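Local coordinates for 2-oxo-1,2-dihydroquinoline 8-monooxygenase, oxygenase component (Pseudomonas putida, PDB 1Z02), which catalyses, as the trimeric Rieske-type oxygenase component of the system, the 8-monooxygenation of 2-oxoquinoline, using a [2Fe-2S] cluster and a mononuclear iron, at residues L48-E52 and V198-H202; V141-N145 and V191-A196; H311-W317 and Y328-R334. All coordinates share one frame; numbering follows the deposited sequence.

In the fold
Contact 3 is the buried one, within the catalytic sheet: a beta hairpin of 311-317 and 328-334 in the seven-stranded antiparallel sheet, held by backbone hydrogen bonds. Strand 196-206 lies next to it at the edge of this sheet, and there contact 1, nearer the surface, brings in the end of strand 43-49 through a ring and a His-carboxylate bond. Contact 2 is partly buried; it fastens the small sheet containing strands 43-49 and 141-144 to the loop that leads into strand 196-206, using an asparagine amide and aliphatic packing. Val-191 and Ala-196 of contact 2 touch Val-333 of contact 3, while Thr-50 and Glu-143 tie contacts 1 and 2.

Contact 1 (L48-E52 and V198-H202); sequences LFTHE and VHGMH
His-202 and Glu-52 form a His-carboxylate hydrogen bond where the Rieske-family part of the chain meets the edge strand 196-206 of the Bet v 1-like catalytic sheet. NE2 of His-202 donates to Glu-52 OE1 at 3.0 Å and 158°, with the oxygen lying in the imidazole plane and using its syn lone pair. The carboxylate is turned 44° against the ring, and a weak second bond runs from NE2 of His-202 to Glu-52 OE2 at 3.2 Å. The imidazole reaches this position because its CG sits between the backbone N and the carbonyl carbon (chi1 63°).

Beside this polar pair, Phe-49 fills the apolar part of the junction. CZ of Phe-49 comes to 3.6 Å from Gly-200 C, and CE1 of Phe-49 to 3.7 Å from His-202 CD2; the two rings are near parallel but slid apart, with little overlap. Val-198 CG1 meets the ring edge at CE2. Glycine suits position 200, since its backbone angles would press a CB against the carbonyl O of His-199.

In the second shell, ND1 of His-202 bonds to Glu-327 and its ring stacks on Trp-329, fixing the tilt of the imidazole, while Glu-52 OE2 has a salt bridge to Lys-438. The 3-10 turn 50-52, closed by a bond from Glu-52 N to Phe-49 O, brings the Glu-52 carboxylate back to the backbone N of Phe-49, which gives an almost straight bond of 2.8 Å to Glu-52 OE1. That oxygen is therefore gripped twice, its anti lone pair taken by Phe-49 N.

Contact 2 (V141-N145 and V191-A196); sequences VHEVN and VLDDNA
Asn-145 reaches from the end of strand 141-144 into the curl of loop 191-196, its CG set beside its own backbone N (chi1 -65°), which directs the amide at the loop carbonyls. CB begins the contact, 3.3 Å from Ala-196 O, and CG lies equally close to that oxygen. The tip then divides its work. ND2 of Asn-145 donates to Val-191 O at 2.8 Å and 158°; the acceptor lies near the amide plane, but the nitrogen stands above the carbonyl plane of Val-191 rather than on a lone pair. A weak, bent bond from ND2 of Asn-145 goes to Asp-193 O, also at 2.8 Å. The other branch, OD1 of Asn-145, accepts from a water 3.1 Å away, and that water in turn accepts from Asn-195 N. An amide suits the place because it offers a donor to loop carbonyls and an acceptor to solvent.

One residue earlier, Val-144 supplies the apolar half: its CG1 packs 4.1 Å from Val-191 CG2 and 4.2 Å from Leu-192 CD2, the two valine side chains crossing at about a right angle. Asp-193 turns away to a salt bridge with Arg-172.

Asp-193 to Ala-196 make a type II turn, whose closing bond from Ala-196 N shares Asp-193 O with Asn-145. The left-handed backbone of Asn-145 itself lies in the short connection between antiparallel strands 141-144 and 147-152, as in a tight beta hairpin turn.

Contact 3 (H311-W317 and Y328-R334); sequences HVVQYEW and YWEILVR
Val-313 with Val-333, Tyr-315 with Ile-331 and Trp-317 with Trp-329 are the hydrogen-bonded pairs of an antiparallel beta hairpin, whose strands run at 167° and 4.7 Å between segment axes. The central pair has both bonds, Tyr-315 N to Ile-331 O and Ile-331 N to Tyr-315 O, at 3.0 Å; of the last pair, the bond from Trp-317 N is weak. The hairpin belongs to the seven-stranded sheet of the Bet v 1-like catalytic fold, between strands 196-206 and 301-305.

One face is apolar and aromatic. Ile-331 CD1 touches the edge of the Trp-317 ring, 3.7 Å from CZ3, and Val-333 CG2 meets the edge of the Tyr-315 ring at CD1, also 3.7 Å. Beta-branched residues suit this face because their methyls lie closely against the ring edges. The hydroxyl of Tyr-315 is taken by Pro-189 O.

The face of Gln-314, Glu-316, Glu-330 and Leu-332 is more polar. Tyr-328 OH donates to Glu-316 OE2 at 2.6 Å, the carboxylate standing nearly perpendicular (89°) to the ring, and Gln-314 NE2 reaches the same oxygen at 3.0 Å from the opposite side of its plane; OE1 of Glu-316 bonds to Tyr-318 OH. Glu-330 lies close by but has a salt bridge to Arg-203. The side chain of Tyr-328 is about 7 Å from the iron and about 5 Å from that of its ligand Asp-365. At the far end, Arg-334 lays its guanidinium over His-311 CB, 4.1 Å from CZ.

Contact 1 (L48-E52 and V198-H202)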
loop_
_atom_site.group_PDB
_atom_site.type_symbol
_atom_site.label_atom_id
_atom_site.label_comp_id
_atom_site.label_asym_id
_atom_site.label_seq_id
_atom_site.Cartn_x
_atom_site.Cartn_y
_atom_site.Cartn_z
ATOM N N LEU A 48 -19.989 18.939 -6.801
ATOM C CA LEU A 48 -20.941 17.883 -7.133
ATOM C C LEU A 48 -21.960 18.411 -8.121
ATOM O O LEU A 48 -22.142 19.619 -8.234
ATOM C CB LEU A 48 -21.697 17.437 -5.870
ATOM C CG LEU A 48 -20.957 16.757 -4.717
ATOM C CD1 LEU A 48 -21.839 16.745 -3.484
ATOM C CD2 LEU A 48 -20.570 15.348 -5.119
ATOM N N PHE A 49 -22.604 17.508 -8.850
ATOM C CA PHE A 49 -23.660 17.908 -9.763
ATOM C C PHE A 49 -24.855 18.102 -8.841
ATOM O O PHE A 49 -24.939 17.478 -7.782
ATOM C CB PHE A 49 -23.983 16.799 -10.769
ATOM C CG PHE A 49 -23.007 16.699 -11.908
ATOM C CD1 PHE A 49 -22.219 15.561 -12.065
ATOM C CD2 PHE A 49 -22.887 17.735 -12.836
ATOM C CE1 PHE A 49 -21.318 15.450 -13.131
ATOM C CE2 PHE A 49 -21.988 17.638 -13.909
ATOM C CZ PHE A 49 -21.202 16.489 -14.054
ATOM N N THR A 50 -25.778 18.966 -9.228
ATOM C CA THR A 50 -26.954 19.211 -8.417
ATOM C C THR A 50 -27.690 17.913 -8.086
ATOM O O THR A 50 -28.167 17.734 -6.963
ATOM C CB THR A 50 -27.900 20.194 -9.146
ATOM O OG1 THR A 50 -27.288 21.493 -9.194
ATOM C CG2 THR A 50 -29.238 20.291 -8.440
ATOM N N HIS A 51 -27.764 17.002 -9.051
ATOM C CA HIS A 51 -28.465 15.742 -8.830
ATOM C C HIS A 51 -27.782 14.845 -7.799
ATOM O O HIS A 51 -28.359 13.855 -7.347
ATOM C CB HIS A 51 -28.673 14.995 -10.158
ATOM C CG HIS A 51 -27.409 14.559 -10.829
ATOM N ND1 HIS A 51 -26.629 13.524 -10.355
ATOM C CD2 HIS A 51 -26.810 14.989 -11.965
ATOM C CE1 HIS A 51 -25.609 13.334 -11.172
ATOM N NE2 HIS A 51 -25.695 14.211 -12.158
ATOM N N GLU A 52 -26.564 15.201 -7.404
ATOM C CA GLU A 52 -25.848 14.410 -6.412
ATOM C C GLU A 52 -26.131 14.886 -4.992
ATOM O O GLU A 52 -25.602 14.324 -4.033
ATOM C CB GLU A 52 -24.349 14.469 -6.675
ATOM C CG GLU A 52 -23.902 13.695 -7.889
ATOM C CD GLU A 52 -22.401 13.770 -8.106
ATOM O OE1 GLU A 52 -21.916 14.843 -8.510
ATOM O OE2 GLU A 52 -21.706 12.756 -7.869
ATOM N N VAL A 198 -26.366 21.620 -18.476
ATOM C CA VAL A 198 -25.138 20.851 -18.308
ATOM C C VAL A 198 -25.365 19.339 -18.240
ATOM O O VAL A 198 -26.221 18.864 -17.494
ATOM C CB VAL A 198 -24.393 21.263 -17.008
ATOM C CG1 VAL A 198 -23.179 20.386 -16.806
ATOM C CG2 VAL A 198 -23.975 22.718 -17.072
ATOM N N HIS A 199 -24.601 18.592 -19.031
ATOM C CA HIS A 199 -24.665 17.132 -19.027
ATOM C C HIS A 199 -23.218 16.688 -18.958
ATOM O O HIS A 199 -22.362 17.250 -19.643
ATOM C CB HIS A 199 -25.298 16.579 -20.309
ATOM C CG HIS A 199 -26.779 16.790 -20.400
ATOM N ND1 HIS A 199 -27.648 16.394 -19.408
ATOM C CD2 HIS A 199 -27.539 17.349 -21.370
ATOM C CE1 HIS A 199 -28.886 16.702 -19.764
ATOM N NE2 HIS A 199 -28.846 17.281 -20.948
ATOM N N GLY A 200 -22.928 15.697 -18.128
ATOM C CA GLY A 200 -21.556 15.250 -18.034
ATOM C C GLY A 200 -21.275 14.275 -16.917
ATOM O O GLY A 200 -22.175 13.608 -16.398
ATOM N N MET A 201 -20.009 14.205 -16.528
ATOM C CA MET A 201 -19.603 13.276 -15.486
ATOM C C MET A 201 -18.263 13.674 -14.898
ATOM O O MET A 201 -17.554 14.521 -15.448
ATOM C CB MET A 201 -19.445 11.895 -16.102
ATOM C CG MET A 201 -18.338 11.881 -17.161
ATOM S SD MET A 201 -18.303 10.375 -18.129
ATOM C CE MET A 201 -17.070 10.730 -19.254
ATOM N N HIS A 202 -17.930 13.059 -13.767
ATOM C CA HIS A 202 -16.635 13.276 -13.141
ATOM C C HIS A 202 -16.159 11.927 -12.605
ATOM O O HIS A 202 -16.933 11.161 -12.023
ATOM C CB HIS A 202 -16.694 14.374 -12.065
ATOM C CG HIS A 202 -17.583 14.074 -10.905
ATOM N ND1 HIS A 202 -17.210 13.236 -9.875
ATOM C CD2 HIS A 202 -18.797 14.564 -10.564
ATOM C CE1 HIS A 202 -18.151 13.228 -8.952
ATOM N NE2 HIS A 202 -19.128 14.028 -9.346
HETATM O O HOH W 1 -24.780 14.497 -14.555
#

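Contact 2 (V141-N145 and V191-A196)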
loop_
_atom_site.group_PDB
_atom_site.type_symbol
_atom_site.label_atom_id
_atom_site.label_comp_id
_atom_site.label_asym_id
_atom_site.label_seq_id
_atom_site.Cartn_x
_atom_site.Cartn_y
_atom_site.Cartn_z
ATOM N N VAL A 141 -20.387 28.583 -1.283
ATOM C CA VAL A 141 -20.965 27.754 -2.323
ATOM C C VAL A 141 -21.700 28.591 -3.348
ATOM O O VAL A 141 -22.384 29.557 -3.010
ATOM C CB VAL A 141 -21.980 26.746 -1.742
ATOM C CG1 VAL A 141 -22.662 25.976 -2.864
ATOM C CG2 VAL A 141 -21.273 25.782 -0.796
ATOM N N HIS A 142 -21.553 28.205 -4.607
ATOM C CA HIS A 142 -22.235 28.875 -5.694
ATOM C C HIS A 142 -22.769 27.802 -6.640
ATOM O O HIS A 142 -22.021 27.229 -7.435
ATOM C CB HIS A 142 -21.289 29.817 -6.431
ATOM C CG HIS A 142 -21.967 30.632 -7.485
ATOM N ND1 HIS A 142 -21.505 31.855 -7.899
ATOM C CD2 HIS A 142 -23.074 30.399 -8.219
ATOM C CE1 HIS A 142 -22.296 32.340 -8.838
ATOM N NE2 HIS A 142 -23.258 31.472 -9.051
ATOM N N GLU A 143 -24.065 27.534 -6.538
ATOM C CA GLU A 143 -24.723 26.535 -7.373
ATOM C C GLU A 143 -25.401 27.220 -8.559
ATOM O O GLU A 143 -26.092 28.228 -8.390
ATOM C CB GLU A 143 -25.765 25.777 -6.546
ATOM C CG GLU A 143 -26.449 24.632 -7.291
ATOM C CD GLU A 143 -27.416 23.881 -6.416
ATOM O OE1 GLU A 143 -27.849 22.779 -6.804
ATOM O OE2 GLU A 143 -27.747 24.396 -5.336
ATOM N N VAL A 144 -25.209 26.668 -9.753
ATOM C CA VAL A 144 -25.792 27.247 -10.954
ATOM C C VAL A 144 -25.932 26.216 -12.080
ATOM O O VAL A 144 -24.998 25.465 -12.373
ATOM C CB VAL A 144 -24.934 28.440 -11.458
ATOM C CG1 VAL A 144 -23.561 27.949 -11.899
ATOM C CG2 VAL A 144 -25.632 29.150 -12.605
ATOM N N ASN A 145 -27.115 26.189 -12.689
ATOM C CA ASN A 145 -27.437 25.289 -13.795
ATOM C C ASN A 145 -26.941 23.843 -13.674
ATOM O O ASN A 145 -26.295 23.313 -14.586
ATOM C CB ASN A 145 -26.954 25.898 -15.117
ATOM C CG ASN A 145 -27.697 27.176 -15.471
ATOM O OD1 ASN A 145 -28.914 27.251 -15.315
ATOM N ND2 ASN A 145 -26.971 28.184 -15.950
ATOM N N VAL A 191 -21.552 28.187 -18.107
ATOM C CA VAL A 191 -22.487 27.521 -17.209
ATOM C C VAL A 191 -23.232 28.602 -16.413
ATOM O O VAL A 191 -24.209 28.322 -15.714
ATOM C CB VAL A 191 -21.797 26.532 -16.210
ATOM C CG1 VAL A 191 -20.912 25.595 -16.940
ATOM C CG2 VAL A 191 -21.105 27.267 -15.121
ATOM N N LEU A 192 -22.777 29.848 -16.544
ATOM C CA LEU A 192 -23.401 30.981 -15.856
ATOM C C LEU A 192 -24.559 31.569 -16.660
ATOM O O LEU A 192 -25.379 32.311 -16.122
ATOM C CB LEU A 192 -22.369 32.088 -15.584
ATOM C CG LEU A 192 -21.234 31.812 -14.593
ATOM C CD1 LEU A 192 -20.316 33.014 -14.544
ATOM C CD2 LEU A 192 -21.806 31.528 -13.209
ATOM N N ASP A 193 -24.626 31.228 -17.945
ATOM C CA ASP A 193 -25.671 31.737 -18.828
ATOM C C ASP A 193 -27.067 31.215 -18.499
ATOM O O ASP A 193 -27.240 30.078 -18.052
ATOM C CB ASP A 193 -25.341 31.409 -20.291
ATOM C CG ASP A 193 -24.181 32.220 -20.823
ATOM O OD1 ASP A 193 -23.645 31.863 -21.889
ATOM O OD2 ASP A 193 -23.818 33.224 -20.183
ATOM N N ASP A 194 -28.071 32.059 -18.722
ATOM C CA ASP A 194 -29.444 31.657 -18.467
ATOM C C ASP A 194 -29.815 30.533 -19.433
ATOM O O ASP A 194 -29.422 30.551 -20.602
ATOM C CB ASP A 194 -30.393 32.846 -18.654
ATOM C CG ASP A 194 -30.381 33.801 -17.466
ATOM O OD1 ASP A 194 -31.078 34.838 -17.526
ATOM O OD2 ASP A 194 -29.686 33.512 -16.469
ATOM N N ASN A 195 -30.565 29.557 -18.935
ATOM C CA ASN A 195 -30.996 28.424 -19.749
ATOM C C ASN A 195 -29.864 27.520 -20.227
ATOM O O ASN A 195 -30.087 26.653 -21.075
ATOM C CB ASN A 195 -31.797 28.918 -20.956
ATOM C CG ASN A 195 -33.152 29.471 -20.561
ATOM O OD1 ASN A 195 -33.761 30.246 -21.301
ATOM N ND2 ASN A 195 -33.638 29.063 -19.392
ATOM N N ALA A 196 -28.655 27.720 -19.704
ATOM C CA ALA A 196 -27.535 26.864 -20.089
ATOM C C ALA A 196 -27.782 25.519 -19.420
ATOM O O ALA A 196 -28.073 25.465 -18.227
ATOM C CB ALA A 196 -26.200 27.462 -19.608
HETATM O O HOH W 2 -31.112 29.363 -15.752
#

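Contact 3 (H311-W317 and Y328-R334)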
loop_
_atom_site.group_PDB
_atom_site.type_symbol
_atom_site.label_atom_id
_atom_site.label_comp_id
_atom_site.label_asym_id
_atom_site.label_seq_id
_atom_site.Cartn_x
_atom_site.Cartn_y
_atom_site.Cartn_z
ATOM N N HIS A 311 -22.649 25.549 -31.015
ATOM C CA HIS A 311 -23.512 25.913 -29.891
ATOM C C HIS A 311 -23.322 25.019 -28.671
ATOM O O HIS A 311 -23.982 25.198 -27.648
ATOM C CB HIS A 311 -24.985 25.907 -30.306
ATOM C CG HIS A 311 -25.299 26.861 -31.414
ATOM N ND1 HIS A 311 -25.315 26.484 -32.738
ATOM C CD2 HIS A 311 -25.579 28.187 -31.395
ATOM C CE1 HIS A 311 -25.593 27.537 -33.489
ATOM N NE2 HIS A 311 -25.757 28.580 -32.698
ATOM N N VAL A 312 -22.421 24.050 -28.790
ATOM C CA VAL A 312 -22.110 23.145 -27.686
ATOM C C VAL A 312 -20.652 23.398 -27.331
ATOM O O VAL A 312 -19.839 23.637 -28.220
ATOM C CB VAL A 312 -22.265 21.661 -28.094
ATOM C CG1 VAL A 312 -21.919 20.763 -26.921
ATOM C CG2 VAL A 312 -23.685 21.390 -28.563
ATOM N N VAL A 313 -20.326 23.348 -26.042
ATOM C CA VAL A 313 -18.952 23.576 -25.581
ATOM C C VAL A 313 -18.574 22.569 -24.492
ATOM O O VAL A 313 -19.425 22.157 -23.697
ATOM C CB VAL A 313 -18.781 25.013 -25.024
ATOM C CG1 VAL A 313 -19.734 25.243 -23.865
ATOM C CG2 VAL A 313 -17.350 25.231 -24.565
ATOM N N GLN A 314 -17.304 22.160 -24.471
ATOM C CA GLN A 314 -16.835 21.212 -23.466
ATOM C C GLN A 314 -15.906 21.866 -22.455
ATOM O O GLN A 314 -14.958 22.564 -22.824
ATOM C CB GLN A 314 -16.111 20.025 -24.111
ATOM C CG GLN A 314 -15.719 18.943 -23.091
ATOM C CD GLN A 314 -15.269 17.638 -23.740
ATOM O OE1 GLN A 314 -15.829 17.213 -24.748
ATOM N NE2 GLN A 314 -14.269 16.991 -23.152
ATOM N N TYR A 315 -16.197 21.639 -21.177
ATOM C CA TYR A 315 -15.401 22.185 -20.081
ATOM C C TYR A 315 -14.849 21.042 -19.252
ATOM O O TYR A 315 -15.530 20.039 -19.044
ATOM C CB TYR A 315 -16.261 23.063 -19.165
ATOM C CG TYR A 315 -16.747 24.343 -19.795
ATOM C CD1 TYR A 315 -18.105 24.549 -20.041
ATOM C CD2 TYR A 315 -15.852 25.361 -20.122
ATOM C CE1 TYR A 315 -18.563 25.740 -20.590
ATOM C CE2 TYR A 315 -16.297 26.555 -20.670
ATOM C CZ TYR A 315 -17.657 26.738 -20.903
ATOM O OH TYR A 315 -18.103 27.914 -21.460
ATOM N N GLU A 316 -13.617 21.193 -18.776
ATOM C CA GLU A 316 -13.006 20.168 -17.944
ATOM C C GLU A 316 -12.285 20.764 -16.745
ATOM O O GLU A 316 -11.765 21.882 -16.792
ATOM C CB GLU A 316 -12.005 19.324 -18.736
ATOM C CG GLU A 316 -12.561 18.668 -19.976
ATOM C CD GLU A 316 -11.611 17.639 -20.553
ATOM O OE1 GLU A 316 -10.380 17.805 -20.402
ATOM O OE2 GLU A 316 -12.092 16.664 -21.170
ATOM N N TRP A 317 -12.281 19.999 -15.662
ATOM C CA TRP A 317 -11.607 20.370 -14.428
ATOM C C TRP A 317 -10.785 19.138 -14.061
ATOM O O TRP A 317 -11.127 18.026 -14.455
ATOM C CB TRP A 317 -12.623 20.649 -13.320
ATOM C CG TRP A 317 -13.289 21.989 -13.395
ATOM C CD1 TRP A 317 -12.883 23.136 -12.778
ATOM C CD2 TRP A 317 -14.492 22.318 -14.108
ATOM N NE1 TRP A 317 -13.758 24.159 -13.054
ATOM C CE2 TRP A 317 -14.753 23.684 -13.869
ATOM C CE3 TRP A 317 -15.372 21.588 -14.919
ATOM C CZ2 TRP A 317 -15.863 24.344 -14.418
ATOM C CZ3 TRP A 317 -16.480 22.241 -15.466
ATOM C CH2 TRP A 317 -16.714 23.608 -15.210
ATOM N N TYR A 328 -11.546 14.126 -12.318
ATOM C CA TYR A 328 -11.633 14.627 -13.686
ATOM C C TYR A 328 -13.077 14.873 -14.143
ATOM O O TYR A 328 -13.870 13.940 -14.295
ATOM C CB TYR A 328 -10.920 13.631 -14.603
ATOM C CG TYR A 328 -11.090 13.853 -16.090
ATOM C CD1 TYR A 328 -10.856 15.105 -16.672
ATOM C CD2 TYR A 328 -11.408 12.785 -16.929
ATOM C CE1 TYR A 328 -10.930 15.280 -18.060
ATOM C CE2 TYR A 328 -11.480 12.947 -18.311
ATOM C CZ TYR A 328 -11.237 14.193 -18.873
ATOM O OH TYR A 328 -11.279 14.318 -20.245
ATOM N N TRP A 329 -13.408 16.146 -14.349
ATOM C CA TRP A 329 -14.742 16.537 -14.789
ATOM C C TRP A 329 -14.795 16.764 -16.293
ATOM O O TRP A 329 -13.870 17.330 -16.875
ATOM C CB TRP A 329 -15.184 17.825 -14.089
ATOM C CG TRP A 329 -15.459 17.678 -12.624
ATOM C CD1 TRP A 329 -14.562 17.363 -11.639
ATOM C CD2 TRP A 329 -16.720 17.872 -11.970
ATOM N NE1 TRP A 329 -15.191 17.354 -10.415
ATOM C CE2 TRP A 329 -16.516 17.662 -10.589
ATOM C CE3 TRP A 329 -18.008 18.204 -12.419
ATOM C CZ2 TRP A 329 -17.549 17.775 -9.651
ATOM C CZ3 TRP A 329 -19.034 18.316 -11.489
ATOM C CH2 TRP A 329 -18.797 18.101 -10.121
ATOM N N GLU A 330 -15.882 16.304 -16.910
ATOM C CA GLU A 330 -16.120 16.482 -18.342
ATOM C C GLU A 330 -17.579 16.872 -18.508
ATOM O O GLU A 330 -18.454 16.058 -18.245
ATOM C CB GLU A 330 -15.930 15.186 -19.124
ATOM C CG GLU A 330 -14.559 14.602 -19.136
ATOM C CD GLU A 330 -14.548 13.296 -19.880
ATOM O OE1 GLU A 330 -14.734 13.308 -21.115
ATOM O OE2 GLU A 330 -14.377 12.252 -19.224
ATOM N N ILE A 331 -17.853 18.103 -18.922
ATOM C CA ILE A 331 -19.236 18.491 -19.142
ATOM C C ILE A 331 -19.423 19.164 -20.492
ATOM O O ILE A 331 -18.499 19.777 -21.040
ATOM C CB ILE A 331 -19.782 19.454 -18.032
ATOM C CG1 ILE A 331 -19.087 20.816 -18.118
ATOM C CG2 ILE A 331 -19.620 18.812 -16.661
ATOM C CD1 ILE A 331 -19.712 21.885 -17.267
ATOM N N LEU A 332 -20.631 19.025 -21.025
ATOM C CA LEU A 332 -21.006 19.633 -22.295
ATOM C C LEU A 332 -22.136 20.579 -21.950
ATOM O O LEU A 332 -23.074 20.208 -21.244
ATOM C CB LEU A 332 -21.488 18.574 -23.293
ATOM C CG LEU A 332 -20.415 17.602 -23.776
ATOM C CD1 LEU A 332 -21.019 16.562 -24.684
ATOM C CD2 LEU A 332 -19.320 18.384 -24.482
ATOM N N VAL A 333 -22.033 21.805 -22.442
ATOM C CA VAL A 333 -23.033 22.820 -22.167
ATOM C C VAL A 333 -23.667 23.325 -23.455
ATOM O O VAL A 333 -22.988 23.490 -24.469
ATOM C CB VAL A 333 -22.395 24.020 -21.419
ATOM C CG1 VAL A 333 -23.468 25.030 -21.042
ATOM C CG2 VAL A 333 -21.666 23.534 -20.161
ATOM N N ARG A 334 -24.977 23.538 -23.410
ATOM C CA ARG A 334 -25.721 24.070 -24.550
ATOM C C ARG A 334 -26.934 24.810 -24.005
ATOM O O ARG A 334 -27.657 24.284 -23.161
ATOM C CB ARG A 334 -26.192 22.959 -25.488
ATOM C CG ARG A 334 -26.846 23.513 -26.748
ATOM C CD ARG A 334 -27.547 22.466 -27.591
ATOM N NE ARG A 334 -28.127 23.081 -28.786
ATOM C CZ ARG A 334 -27.683 22.875 -30.023
ATOM N NH1 ARG A 334 -28.267 23.479 -31.049
ATOM N NH2 ARG A 334 -26.662 22.057 -30.240
#